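Local coordinates for protein Beta/alpha-amylase (Paenibacillus polymyxa, PDB 3VOC) that hydrolyses alpha-1,4-glucosidic linkages of starch, this chain being the family 14 beta-amylase domain, which removes maltose units from the non-reducing ends, at residues 74-79 with 138-143; 151-156 with 353-358; 12-17 with 89-94; 28-33 with 387-392. One frame throughout, in Å; residues are numbered along the deposited sequence.

Contact 1: 74-79 with 138-143; sequences WVPIIS and ASFAEN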
loop_
_atom_site.group_PDB
_atom_site.type_symbol
_atom_site.label_atom_id
_atom_site.label_comp_id
_atom_site.label_asym_id
_atom_site.label_seq_id
_atom_site.Cartn_x
_atom_site.Cartn_y
_atom_site.Cartn_z
ATOM N N TRP A 74 -3.745 -10.506 16.472
ATOM C CA TRP A 74 -3.335 -10.773 15.085
ATOM C C TRP A 74 -3.972 -9.793 14.108
ATOM O O TRP A 74 -5.186 -9.669 14.067
ATOM C CB TRP A 74 -3.715 -12.195 14.671
ATOM C CG TRP A 74 -3.061 -12.643 13.364
ATOM C CD1 TRP A 74 -1.727 -12.544 13.028
ATOM C CD2 TRP A 74 -3.707 -13.271 12.242
ATOM N NE1 TRP A 74 -1.513 -13.069 11.771
ATOM C CE2 TRP A 74 -2.705 -13.528 11.270
ATOM C CE3 TRP A 74 -5.032 -13.650 11.967
ATOM C CZ2 TRP A 74 -2.992 -14.137 10.034
ATOM C CZ3 TRP A 74 -5.315 -14.265 10.736
ATOM C CH2 TRP A 74 -4.303 -14.493 9.787
ATOM N N VAL A 75 -3.152 -9.103 13.320
ATOM C CA VAL A 75 -3.678 -8.155 12.335
ATOM C C VAL A 75 -3.329 -8.648 10.944
ATOM O O VAL A 75 -2.189 -8.493 10.485
ATOM C CB VAL A 75 -3.171 -6.716 12.557
ATOM C CG1 VAL A 75 -3.673 -5.772 11.426
ATOM C CG2 VAL A 75 -3.615 -6.208 13.938
ATOM N N PRO A 76 -4.301 -9.276 10.269
ATOM C CA PRO A 76 -4.040 -9.805 8.939
ATOM C C PRO A 76 -4.076 -8.696 7.880
ATOM O O PRO A 76 -4.899 -7.781 7.968
ATOM C CB PRO A 76 -5.200 -10.775 8.734
ATOM C CG PRO A 76 -6.335 -10.111 9.473
ATOM C CD PRO A 76 -5.691 -9.516 10.701
ATOM N N ILE A 77 -3.144 -8.769 6.931
ATOM C CA ILE A 77 -3.181 -7.950 5.738
ATOM C C ILE A 77 -3.628 -8.915 4.645
ATOM O O ILE A 77 -2.960 -9.911 4.394
ATOM C CB ILE A 77 -1.782 -7.380 5.368
ATOM C CG1 ILE A 77 -1.175 -6.615 6.568
ATOM C CG2 ILE A 77 -1.891 -6.490 4.105
ATOM C CD1 ILE A 77 0.392 -6.471 6.538
ATOM N N ILE A 78 -4.764 -8.640 4.014
ATOM C CA ILE A 78 -5.195 -9.487 2.897
ATOM C C ILE A 78 -4.373 -9.098 1.648
ATOM O O ILE A 78 -4.693 -8.152 0.920
ATOM C CB ILE A 78 -6.709 -9.419 2.659
ATOM C CG1 ILE A 78 -7.476 -9.606 3.982
ATOM C CG2 ILE A 78 -7.121 -10.466 1.588
ATOM C CD1 ILE A 78 -7.132 -10.912 4.762
ATOM N N SER A 79 -3.287 -9.822 1.436
ATOM C CA SER A 79 -2.234 -9.363 0.527
ATOM C C SER A 79 -2.434 -9.887 -0.894
ATOM O O SER A 79 -1.869 -10.917 -1.272
ATOM C CB SER A 79 -0.871 -9.774 1.071
ATOM O OG SER A 79 -0.652 -9.110 2.294
ATOM N N ALA A 138 -14.683 -12.773 1.602
ATOM C CA ALA A 138 -15.756 -13.651 2.067
ATOM C C ALA A 138 -15.175 -14.930 2.635
ATOM O O ALA A 138 -15.550 -15.372 3.724
ATOM C CB ALA A 138 -16.736 -13.967 0.903
ATOM N N SER A 139 -14.246 -15.531 1.894
ATOM C CA SER A 139 -13.625 -16.746 2.355
ATOM C C SER A 139 -12.846 -16.521 3.649
ATOM O O SER A 139 -12.912 -17.359 4.554
ATOM C CB SER A 139 -12.712 -17.355 1.295
ATOM O OG SER A 139 -12.308 -18.636 1.728
ATOM N N PHE A 140 -12.111 -15.409 3.736
ATOM C CA PHE A 140 -11.365 -15.115 4.966
ATOM C C PHE A 140 -12.302 -14.994 6.155
ATOM O O PHE A 140 -12.062 -15.568 7.226
ATOM C CB PHE A 140 -10.544 -13.815 4.835
ATOM C CG PHE A 140 -9.758 -13.498 6.065
ATOM C CD1 PHE A 140 -8.564 -14.170 6.346
ATOM C CD2 PHE A 140 -10.226 -12.568 6.972
ATOM C CE1 PHE A 140 -7.848 -13.900 7.532
ATOM C CE2 PHE A 140 -9.523 -12.299 8.153
ATOM C CZ PHE A 140 -8.339 -12.962 8.430
ATOM N N ALA A 141 -13.377 -14.235 5.962
ATOM C CA ALA A 141 -14.349 -13.991 7.009
ATOM C C ALA A 141 -14.934 -15.312 7.502
ATOM O O ALA A 141 -15.032 -15.549 8.709
ATOM C CB ALA A 141 -15.451 -13.064 6.495
ATOM N N GLU A 142 -15.300 -16.175 6.555
ATOM C CA GLU A 142 -15.867 -17.484 6.863
ATOM C C GLU A 142 -14.876 -18.388 7.613
ATOM O O GLU A 142 -15.237 -19.065 8.581
ATOM C CB GLU A 142 -16.324 -18.149 5.556
ATOM C CG GLU A 142 -17.127 -19.421 5.729
ATOM C CD GLU A 142 -17.904 -19.772 4.467
ATOM O OE1 GLU A 142 -17.269 -20.220 3.479
ATOM O OE2 GLU A 142 -19.148 -19.585 4.464
ATOM N N ASN A 143 -13.617 -18.372 7.199
ATOM C CA ASN A 143 -12.621 -19.243 7.820
ATOM C C ASN A 143 -12.052 -18.750 9.145
ATOM O O ASN A 143 -11.584 -19.552 9.970
ATOM C CB ASN A 143 -11.493 -19.543 6.843
ATOM C CG ASN A 143 -11.886 -20.598 5.836
ATOM O OD1 ASN A 143 -11.624 -21.775 6.038
ATOM N ND2 ASN A 143 -12.546 -20.183 4.764
#
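Phe140 is the bump of this contact. Its ring reaches from helix 127-144 into a shallow hollow made by Trp74, Pro76 and Ile78, the alternate residues that strand 73-79 turns toward the helix. With chi1 of Phe140 at -179°, the ring stands opposite the residue's own N and is sent out from the helix to the strand. Ile78 supplies the wall over one face. Its CD1 lies 3.9 Å from the centroid of the Phe140 ring and 12° off the normal, a CH-pi contact almost centred on the ring. The floor is Pro76, whose CG comes to 3.6 Å from CZ of Phe140, the two side chains crossing at about a right angle. Trp74 closes the hollow at the ring edge, with CZ3 4.0 Å from CZ of Phe140. Pro76 CB also lies over one face of the Trp74 indole, toward its rim. The polar end of Trp74 is used away from the helix, where NE1 bonds to Thr40. Around Phe140 the packing continues with Phe144, stacked on it, and Phe268 of helix 240-268. With an alanine at Phe140 the hollow would probably be left unfilled, and Ile78 CD1 and Pro76 CG would lose the ring they rest on. Helix 127-144, which lies between the third and fourth strands in the chain, thus packs on the third from outside the TIM barrel. All touching residues are buried and apolar, so the strand and helix are joined here by shape and by burial of carbon, not by directional polar bonds.

Contact 2: 151-156 with 353-358; sequences IPKIYL and GVRLNG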
loop_
_atom_site.group_PDB
_atom_site.type_symbol
_atom_site.label_atom_id
_atom_site.label_comp_id
_atom_site.label_asym_id
_atom_site.label_seq_id
_atom_site.Cartn_x
_atom_site.Cartn_y
_atom_site.Cartn_z
ATOM N N ILE A 151 -8.518 -10.613 16.556
ATOM C CA ILE A 151 -8.295 -9.721 15.405
ATOM C C ILE A 151 -8.872 -8.334 15.716
ATOM O O ILE A 151 -10.085 -8.152 15.729
ATOM C CB ILE A 151 -8.887 -10.310 14.100
ATOM C CG1 ILE A 151 -8.203 -11.636 13.745
ATOM C CG2 ILE A 151 -8.764 -9.306 12.929
ATOM C CD1 ILE A 151 -8.833 -12.366 12.572
ATOM N N PRO A 152 -8.000 -7.351 15.990
ATOM C CA PRO A 152 -8.492 -6.026 16.377
ATOM C C PRO A 152 -8.646 -5.057 15.208
ATOM O O PRO A 152 -9.210 -3.975 15.377
ATOM C CB PRO A 152 -7.386 -5.517 17.296
ATOM C CG PRO A 152 -6.132 -6.116 16.715
ATOM C CD PRO A 152 -6.534 -7.455 16.127
ATOM N N LYS A 153 -8.153 -5.451 14.040
ATOM C CA LYS A 153 -8.040 -4.557 12.893
ATOM C C LYS A 153 -7.676 -5.422 11.699
ATOM O O LYS A 153 -7.010 -6.457 11.852
ATOM C CB LYS A 153 -6.957 -3.501 13.166
ATOM C CG LYS A 153 -6.803 -2.448 12.089
ATOM C CD LYS A 153 -6.317 -1.139 12.686
ATOM C CE LYS A 153 -6.767 0.046 11.801
ATOM N NZ LYS A 153 -6.551 1.370 12.441
ATOM N N ILE A 154 -8.131 -5.032 10.514
ATOM C CA ILE A 154 -7.781 -5.757 9.279
ATOM C C ILE A 154 -7.240 -4.779 8.244
ATOM O O ILE A 154 -7.802 -3.696 8.091
ATOM C CB ILE A 154 -9.016 -6.499 8.687
ATOM C CG1 ILE A 154 -9.560 -7.517 9.712
ATOM C CG2 ILE A 154 -8.655 -7.182 7.354
ATOM C CD1 ILE A 154 -10.941 -8.121 9.387
ATOM N N TYR A 155 -6.164 -5.163 7.540
ATOM C CA TYR A 155 -5.629 -4.326 6.456
ATOM C C TYR A 155 -5.984 -4.884 5.084
ATOM O O TYR A 155 -6.063 -6.109 4.897
ATOM C CB TYR A 155 -4.096 -4.130 6.573
ATOM C CG TYR A 155 -3.674 -3.258 7.759
ATOM C CD1 TYR A 155 -4.392 -2.101 8.101
ATOM C CD2 TYR A 155 -2.558 -3.585 8.538
ATOM C CE1 TYR A 155 -4.021 -1.302 9.209
ATOM C CE2 TYR A 155 -2.171 -2.790 9.633
ATOM C CZ TYR A 155 -2.903 -1.647 9.963
ATOM O OH TYR A 155 -2.534 -0.857 11.055
ATOM N N LEU A 156 -6.189 -3.978 4.125
ATOM C CA LEU A 156 -6.372 -4.364 2.734
ATOM C C LEU A 156 -5.108 -4.005 1.982
ATOM O O LEU A 156 -4.377 -3.096 2.407
ATOM C CB LEU A 156 -7.542 -3.602 2.121
ATOM C CG LEU A 156 -8.865 -3.703 2.876
ATOM C CD1 LEU A 156 -9.937 -2.946 2.108
ATOM C CD2 LEU A 156 -9.278 -5.168 3.154
ATOM N N GLY A 353 -10.126 13.993 10.147
ATOM C CA GLY A 353 -10.590 12.971 11.073
ATOM C C GLY A 353 -10.401 11.565 10.524
ATOM O O GLY A 353 -11.172 10.665 10.853
ATOM N N VAL A 354 -9.387 11.369 9.683
ATOM C CA VAL A 354 -8.998 10.019 9.257
ATOM C C VAL A 354 -7.990 9.459 10.258
ATOM O O VAL A 354 -6.945 10.065 10.491
ATOM C CB VAL A 354 -8.419 10.014 7.822
ATOM C CG1 VAL A 354 -7.887 8.623 7.440
ATOM C CG2 VAL A 354 -9.494 10.460 6.816
ATOM N N ARG A 355 -8.308 8.313 10.854
ATOM C CA ARG A 355 -7.415 7.676 11.827
ATOM C C ARG A 355 -6.092 7.271 11.177
ATOM O O ARG A 355 -6.090 6.607 10.133
ATOM C CB ARG A 355 -8.075 6.445 12.434
ATOM C CG ARG A 355 -9.314 6.752 13.323
ATOM C CD ARG A 355 -10.101 5.491 13.625
ATOM N NE ARG A 355 -9.254 4.442 14.202
ATOM C CZ ARG A 355 -9.028 4.282 15.506
ATOM N NH1 ARG A 355 -9.581 5.098 16.399
ATOM N NH2 ARG A 355 -8.253 3.295 15.927
ATOM N N LEU A 356 -4.984 7.662 11.808
ATOM C CA LEU A 356 -3.644 7.333 11.326
ATOM C C LEU A 356 -2.983 6.159 12.044
ATOM O O LEU A 356 -2.999 6.061 13.279
ATOM C CB LEU A 356 -2.719 8.536 11.454
ATOM C CG LEU A 356 -2.937 9.695 10.505
ATOM C CD1 LEU A 356 -2.379 10.942 11.148
ATOM C CD2 LEU A 356 -2.279 9.443 9.120
ATOM N N ASN A 357 -2.378 5.293 11.238
ATOM C CA ASN A 357 -1.457 4.257 11.717
ATOM C C ASN A 357 -0.133 4.402 10.973
ATOM O O ASN A 357 -0.110 4.852 9.826
ATOM C CB ASN A 357 -2.051 2.863 11.485
ATOM C CG ASN A 357 -3.360 2.650 12.248
ATOM O OD1 ASN A 357 -4.438 2.603 11.651
ATOM N ND2 ASN A 357 -3.267 2.524 13.573
ATOM N N GLY A 358 0.965 4.018 11.615
ATOM C CA GLY A 358 2.300 4.299 11.086
ATOM C C GLY A 358 3.194 3.080 10.966
ATOM O O GLY A 358 2.956 2.055 11.615
#
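The Tyr155 ring and the Asn357 amide meet obliquely, with their planes 65° apart. The touch is made by the tyrosine hydroxyl, whose OH lies 3.8 Å from CB of Asn357. The third flat group is the Arg355 guanidinium. Lys153 stands at its edge, close to its plane, with NZ 4.3 Å from NH2 of Arg355. These two cations share an anion: Lys153 NZ and Arg355 NE both form salt bridges to Asp318, and Arg355 NH2 has a second one to Asp5. Lys153 approaches Asn357 from the opposite direction. Its side chain is extended beyond CG, which carries the ammonium over to strand 356-359. The resulting hydrogen bond is short, with Lys153 NZ 2.6 Å from OD1 of Asn357. The C=O...donor angle is 126°, and the donor is tilted 21° from the carbonyl plane. Asp318 and Asn357 thus hold the buried ammonium together, and the carboxylate probably favours its charged form. A leucine in place of Asn357 would probably deprive the buried Lys153 ammonium of a neutral acceptor and leave it to Asp318. The Tyr155 side chain is about 4 Å from that of Lys279, which probably binds substrate, and about 5 Å from that of Glu359, probably the proton acceptor. Strands 153-156 and 356-359 are not neighbours in the sheet; such side chains meeting across the middle are the interior core of a closed eight-stranded TIM barrel.

Contact 3: 12-17 with 89-94; sequences GPLAKI and DDCNIP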
loop_
_atom_site.group_PDB
_atom_site.type_symbol
_atom_site.label_atom_id
_atom_site.label_comp_id
_atom_site.label_asym_id
_atom_site.label_seq_id
_atom_site.Cartn_x
_atom_site.Cartn_y
_atom_site.Cartn_z
ATOM N N GLY A 12 5.339 -9.532 11.078
ATOM C CA GLY A 12 5.935 -10.856 11.094
ATOM C C GLY A 12 6.971 -11.029 9.989
ATOM O O GLY A 12 7.178 -10.129 9.165
ATOM N N PRO A 13 7.614 -12.203 9.953
ATOM C CA PRO A 13 8.706 -12.403 9.008
ATOM C C PRO A 13 8.208 -12.487 7.565
ATOM O O PRO A 13 7.024 -12.782 7.316
ATOM C CB PRO A 13 9.338 -13.736 9.452
ATOM C CG PRO A 13 8.334 -14.427 10.266
ATOM C CD PRO A 13 7.259 -13.428 10.693
ATOM N N LEU A 14 9.107 -12.215 6.625
ATOM C CA LEU A 14 8.742 -12.276 5.212
ATOM C C LEU A 14 8.628 -13.722 4.729
ATOM O O LEU A 14 7.601 -14.109 4.161
ATOM C CB LEU A 14 9.751 -11.492 4.351
ATOM C CG LEU A 14 9.458 -11.450 2.851
ATOM C CD1 LEU A 14 8.146 -10.722 2.564
ATOM C CD2 LEU A 14 10.636 -10.789 2.072
ATOM N N ALA A 15 9.693 -14.499 4.963
ATOM C CA ALA A 15 9.766 -15.924 4.601
ATOM C C ALA A 15 8.723 -16.778 5.323
ATOM O O ALA A 15 8.440 -16.558 6.501
ATOM C CB ALA A 15 11.190 -16.475 4.889
ATOM N N LYS A 16 8.148 -17.745 4.608
ATOM C CA LYS A 16 7.179 -18.663 5.197
ATOM C C LYS A 16 7.792 -19.305 6.432
ATOM O O LYS A 16 8.982 -19.640 6.432
ATOM C CB LYS A 16 6.788 -19.740 4.189
ATOM C CG LYS A 16 5.658 -20.633 4.655
ATOM C CD LYS A 16 5.487 -21.795 3.690
ATOM C CE LYS A 16 4.636 -22.903 4.283
ATOM N NZ LYS A 16 4.714 -24.132 3.432
ATOM N N ILE A 17 7.001 -19.435 7.491
ATOM C CA ILE A 17 7.500 -20.020 8.722
ATOM C C ILE A 17 7.728 -21.511 8.504
ATOM O O ILE A 17 6.792 -22.238 8.201
ATOM C CB ILE A 17 6.508 -19.865 9.907
ATOM C CG1 ILE A 17 6.054 -18.402 10.083
ATOM C CG2 ILE A 17 7.122 -20.455 11.195
ATOM C CD1 ILE A 17 7.148 -17.464 10.473
ATOM N N ASP A 89 15.301 -11.761 -6.387
ATOM C CA ASP A 89 14.395 -11.177 -5.372
ATOM C C ASP A 89 14.392 -12.065 -4.132
ATOM O O ASP A 89 14.585 -13.290 -4.245
ATOM C CB ASP A 89 12.960 -11.086 -5.896
ATOM C CG ASP A 89 12.759 -9.952 -6.879
ATOM O OD1 ASP A 89 13.635 -9.071 -6.961
ATOM O OD2 ASP A 89 11.713 -9.940 -7.565
ATOM N N ASP A 90 14.144 -11.461 -2.967
ATOM C CA ASP A 90 14.178 -12.203 -1.712
ATOM C C ASP A 90 12.842 -12.870 -1.337
ATOM O O ASP A 90 12.634 -13.273 -0.186
ATOM C CB ASP A 90 14.717 -11.332 -0.567
ATOM C CG ASP A 90 13.801 -10.171 -0.211
ATOM O OD1 ASP A 90 12.710 -10.012 -0.799
ATOM O OD2 ASP A 90 14.188 -9.402 0.689
ATOM N N CYS A 91 11.948 -12.988 -2.311
ATOM C CA CYS A 91 10.751 -13.798 -2.151
ATOM C C CYS A 91 10.221 -14.151 -3.530
ATOM O O CYS A 91 10.623 -13.550 -4.527
ATOM C CB CYS A 91 9.701 -13.045 -1.331
ATOM S SG CYS A 91 9.271 -11.427 -2.002
ATOM N N ASN A 92 9.345 -15.147 -3.588
ATOM C CA ASN A 92 8.713 -15.517 -4.840
ATOM C C ASN A 92 7.305 -15.975 -4.569
ATOM O O ASN A 92 7.051 -17.171 -4.436
ATOM C CB ASN A 92 9.503 -16.607 -5.563
ATOM C CG ASN A 92 8.951 -16.899 -6.940
ATOM O OD1 ASN A 92 7.957 -16.284 -7.374
ATOM N ND2 ASN A 92 9.584 -17.846 -7.647
ATOM N N ILE A 93 6.390 -15.014 -4.454
ATOM C CA ILE A 93 5.005 -15.333 -4.133
ATOM C C ILE A 93 4.106 -14.600 -5.130
ATOM O O ILE A 93 3.605 -13.500 -4.851
ATOM C CB ILE A 93 4.632 -14.981 -2.659
ATOM C CG1 ILE A 93 5.715 -15.500 -1.690
ATOM C CG2 ILE A 93 3.213 -15.529 -2.329
ATOM C CD1 ILE A 93 5.632 -14.955 -0.241
ATOM N N PRO A 94 3.903 -15.212 -6.304
ATOM C CA PRO A 94 3.138 -14.552 -7.355
ATOM C C PRO A 94 1.649 -14.536 -7.028
ATOM O O PRO A 94 1.210 -15.209 -6.091
ATOM C CB PRO A 94 3.444 -15.411 -8.601
ATOM C CG PRO A 94 3.685 -16.793 -8.039
ATOM C CD PRO A 94 4.356 -16.564 -6.698
#
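Leu14 and Asp90 meet where two irregular backbones come together: 12-17 is a loop without helix or strand, and 89-94 turns at Asp90 before becoming extended at Cys91 and running into the short strand 92-93. Leu14 does the touching from its loop, through CD2 alone. A chi1 of -178° stretches this side chain away from its own N, and the branch points at the backbone bend of the other segment. The Leu14 and Asp90 side chains cross at about a right angle, CD2 of Leu14 lying 3.6 Å from OD1 of Asp90. The same methyl also rests 3.9 Å from the backbone O of Asp90. These are van der Waals touches of a methyl with oxygens. The remaining contact is apolar, with CD2 of Leu14 4.2 Å from CB of Cys91. In the TIM barrel, 12-17 is the loop that follows the first strand, 7-11. Segment 89-94 belongs to a long excursion after the third strand, where 92-93 pairs antiparallel with 83-84. The Cys91 to Cys83 disulfide ties that small hairpin together. Asp89, next in the chain to Asp90, probably binds substrate, as in related enzymes. Leu14 also packs on Trp43 and on Arg388, another probable substrate-binding residue.

Contact 4: 28-33 with 387-392; sequences QTLKNN and LRINNL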
loop_
_atom_site.group_PDB
_atom_site.type_symbol
_atom_site.label_atom_id
_atom_site.label_comp_id
_atom_site.label_asym_id
_atom_site.label_seq_id
_atom_site.Cartn_x
_atom_site.Cartn_y
_atom_site.Cartn_z
ATOM N N GLN A 28 6.785 -14.911 22.055
ATOM C CA GLN A 28 6.800 -14.799 23.521
ATOM C C GLN A 28 7.603 -13.586 23.984
ATOM O O GLN A 28 7.156 -12.817 24.838
ATOM C CB GLN A 28 7.380 -16.062 24.161
ATOM C CG GLN A 28 6.529 -17.281 23.978
ATOM C CD GLN A 28 7.325 -18.577 24.119
ATOM O OE1 GLN A 28 8.394 -18.619 24.760
ATOM N NE2 GLN A 28 6.802 -19.645 23.525
ATOM N N THR A 29 8.790 -13.421 23.416
ATOM C CA THR A 29 9.633 -12.276 23.733
ATOM C C THR A 29 8.941 -10.940 23.395
ATOM O O THR A 29 8.932 -10.030 24.220
ATOM C CB THR A 29 11.015 -12.412 23.065
ATOM O OG1 THR A 29 11.675 -13.573 23.609
ATOM C CG2 THR A 29 11.882 -11.184 23.321
ATOM N N LEU A 30 8.324 -10.834 22.210
ATOM C CA LEU A 30 7.592 -9.600 21.866
ATOM C C LEU A 30 6.477 -9.318 22.866
ATOM O O LEU A 30 6.315 -8.179 23.313
ATOM C CB LEU A 30 7.019 -9.652 20.447
ATOM C CG LEU A 30 8.041 -9.642 19.310
ATOM C CD1 LEU A 30 7.301 -9.599 17.986
ATOM C CD2 LEU A 30 8.990 -8.438 19.399
ATOM N N LYS A 31 5.710 -10.351 23.210
ATOM C CA LYS A 31 4.626 -10.200 24.178
ATOM C C LYS A 31 5.162 -9.726 25.532
ATOM O O LYS A 31 4.570 -8.846 26.177
ATOM C CB LYS A 31 3.871 -11.523 24.340
ATOM C CG LYS A 31 2.741 -11.497 25.394
ATOM C CD LYS A 31 1.580 -10.621 24.981
ATOM C CE LYS A 31 0.530 -10.538 26.099
ATOM N NZ LYS A 31 -0.521 -9.553 25.714
ATOM N N ASN A 32 6.286 -10.305 25.949
ATOM C CA ASN A 32 6.916 -9.950 27.225
ATOM C C ASN A 32 7.363 -8.473 27.273
ATOM O O ASN A 32 7.550 -7.903 28.352
ATOM C CB ASN A 32 8.101 -10.877 27.481
ATOM C CG ASN A 32 8.514 -10.905 28.929
ATOM O OD1 ASN A 32 7.673 -10.772 29.830
ATOM N ND2 ASN A 32 9.816 -11.086 29.172
ATOM N N ASN A 33 7.546 -7.873 26.097
ATOM C CA ASN A 33 7.937 -6.474 25.997
ATOM C C ASN A 33 6.750 -5.517 25.828
ATOM O O ASN A 33 6.940 -4.304 25.713
ATOM C CB ASN A 33 8.962 -6.258 24.881
ATOM C CG ASN A 33 10.347 -6.724 25.265
ATOM O OD1 ASN A 33 11.213 -5.904 25.584
ATOM N ND2 ASN A 33 10.572 -8.038 25.234
ATOM N N LEU A 387 8.547 -2.749 11.188
ATOM C CA LEU A 387 9.092 -3.737 10.256
ATOM C C LEU A 387 10.555 -3.989 10.604
ATOM O O LEU A 387 11.326 -3.024 10.661
ATOM C CB LEU A 387 9.004 -3.216 8.815
ATOM C CG LEU A 387 7.630 -3.328 8.142
ATOM C CD1 LEU A 387 6.644 -2.271 8.656
ATOM C CD2 LEU A 387 7.765 -3.244 6.612
ATOM N N ARG A 388 10.971 -5.229 10.884
ATOM C CA ARG A 388 10.156 -6.441 11.096
ATOM C C ARG A 388 10.616 -7.152 12.351
ATOM O O ARG A 388 11.562 -6.717 13.028
ATOM C CB ARG A 388 10.401 -7.454 9.984
ATOM C CG ARG A 388 9.384 -7.516 8.976
ATOM C CD ARG A 388 9.959 -8.256 7.782
ATOM N NE ARG A 388 9.446 -7.650 6.575
ATOM C CZ ARG A 388 8.271 -7.949 6.030
ATOM N NH1 ARG A 388 7.465 -8.854 6.589
ATOM N NH2 ARG A 388 7.907 -7.322 4.928
ATOM N N ILE A 389 9.950 -8.273 12.646
ATOM C CA ILE A 389 10.192 -9.021 13.862
ATOM C C ILE A 389 11.679 -9.365 14.088
ATOM O O ILE A 389 12.172 -9.200 15.198
ATOM C CB ILE A 389 9.262 -10.288 13.949
ATOM C CG1 ILE A 389 9.427 -11.019 15.284
ATOM C CG2 ILE A 389 9.485 -11.249 12.765
ATOM C CD1 ILE A 389 8.287 -12.042 15.553
ATOM N N ASN A 390 12.394 -9.802 13.047
ATOM C CA ASN A 390 13.801 -10.202 13.231
ATOM C C ASN A 390 14.732 -9.013 13.525
ATOM O O ASN A 390 15.861 -9.199 13.979
ATOM C CB ASN A 390 14.296 -11.058 12.058
ATOM C CG ASN A 390 13.885 -12.518 12.190
ATOM O OD1 ASN A 390 12.698 -12.876 12.090
ATOM N ND2 ASN A 390 14.869 -13.374 12.442
ATOM N N ASN A 391 14.240 -7.789 13.307
ATOM C CA ASN A 391 14.992 -6.608 13.707
ATOM C C ASN A 391 14.874 -6.316 15.205
ATOM O O ASN A 391 15.625 -5.485 15.732
ATOM C CB ASN A 391 14.591 -5.387 12.867
ATOM C CG ASN A 391 14.661 -5.663 11.366
ATOM O OD1 ASN A 391 13.646 -5.644 10.671
ATOM N ND2 ASN A 391 15.853 -5.956 10.876
ATOM N N LEU A 392 13.941 -7.007 15.874
ATOM C CA LEU A 392 13.704 -6.865 17.323
ATOM C C LEU A 392 14.087 -8.095 18.122
ATOM O O LEU A 392 14.472 -7.962 19.285
ATOM C CB LEU A 392 12.222 -6.569 17.634
ATOM C CG LEU A 392 11.631 -5.253 17.120
ATOM C CD1 LEU A 392 10.148 -5.153 17.452
ATOM C CD2 LEU A 392 12.385 -4.043 17.675
#
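Leu30 overlaps Ile389 with one branch and Leu392 with the other. CD1 of Leu30 lies 3.6 Å from CD1 of Ile389 and 3.7 Å from its CG1, so this branch covers the last two carbons of the isoleucine. The Ile389 chain is extended toward the helix, its chi1 of -175° turning CG1 that way. The second branch makes a wider touch, CD2 of Leu30 being 4.0 Å from CD1 of Leu392. Leu392 lies across Leu30 at about a right angle, and its CB is also near CD2. The two branches thus meet two different side chains of 387-392, and all three residues are buried. In the TIM barrel this joins the first outer helix, 20-32, to the loop that leaves the eighth strand, 383-386. Val10 of the first strand packs against both Leu30 and Leu392, while Phe23 and Pro13 touch Ile389. Each segment also has a side-chain brace of its own. In 28-33, ND2 of Asn33 bonds to O of Thr29 at 2.8 Å, from above the carbonyl plane and with the amide turned so that the acceptor lies in its plane. In the loop, N of Arg388 donates to OD1 of Asn391 at 2.7 Å, in the carbonyl plane on a lone pair, with an N-H...O angle of 166°. Backbone bonds from Asn391 N to Arg388 O and from Leu392 N to Ile389 O tighten the same turn. The peptide bond before Arg388, which probably binds substrate, is cis.

How the contacts relate
Contacts 1 and 2 share the barrel sheet: strands 73-79 and 153-156 are neighbours, joined by probable backbone hydrogen bonds from Tyr155 N to Pro76 O (2.9 Å) and from Ile78 N to Tyr155 O (3.0 Å). Contact 1 lies outside this wall and contact 2 inside it, their centres 15 Å apart. Contact 2 borders the active site, since strand 356-359 ends on Glu359, the probable catalytic base. Contacts 3 and 4 touch at Arg388 and Ile389; Arg388 NH1 probably bonds to Gly12 O at 2.9 Å. Their Asp89 and Arg388 probably line the substrate pocket. A bound Tris molecule, probably from the crystallisation liquor, is about 5 Å from the Ile389 side chain.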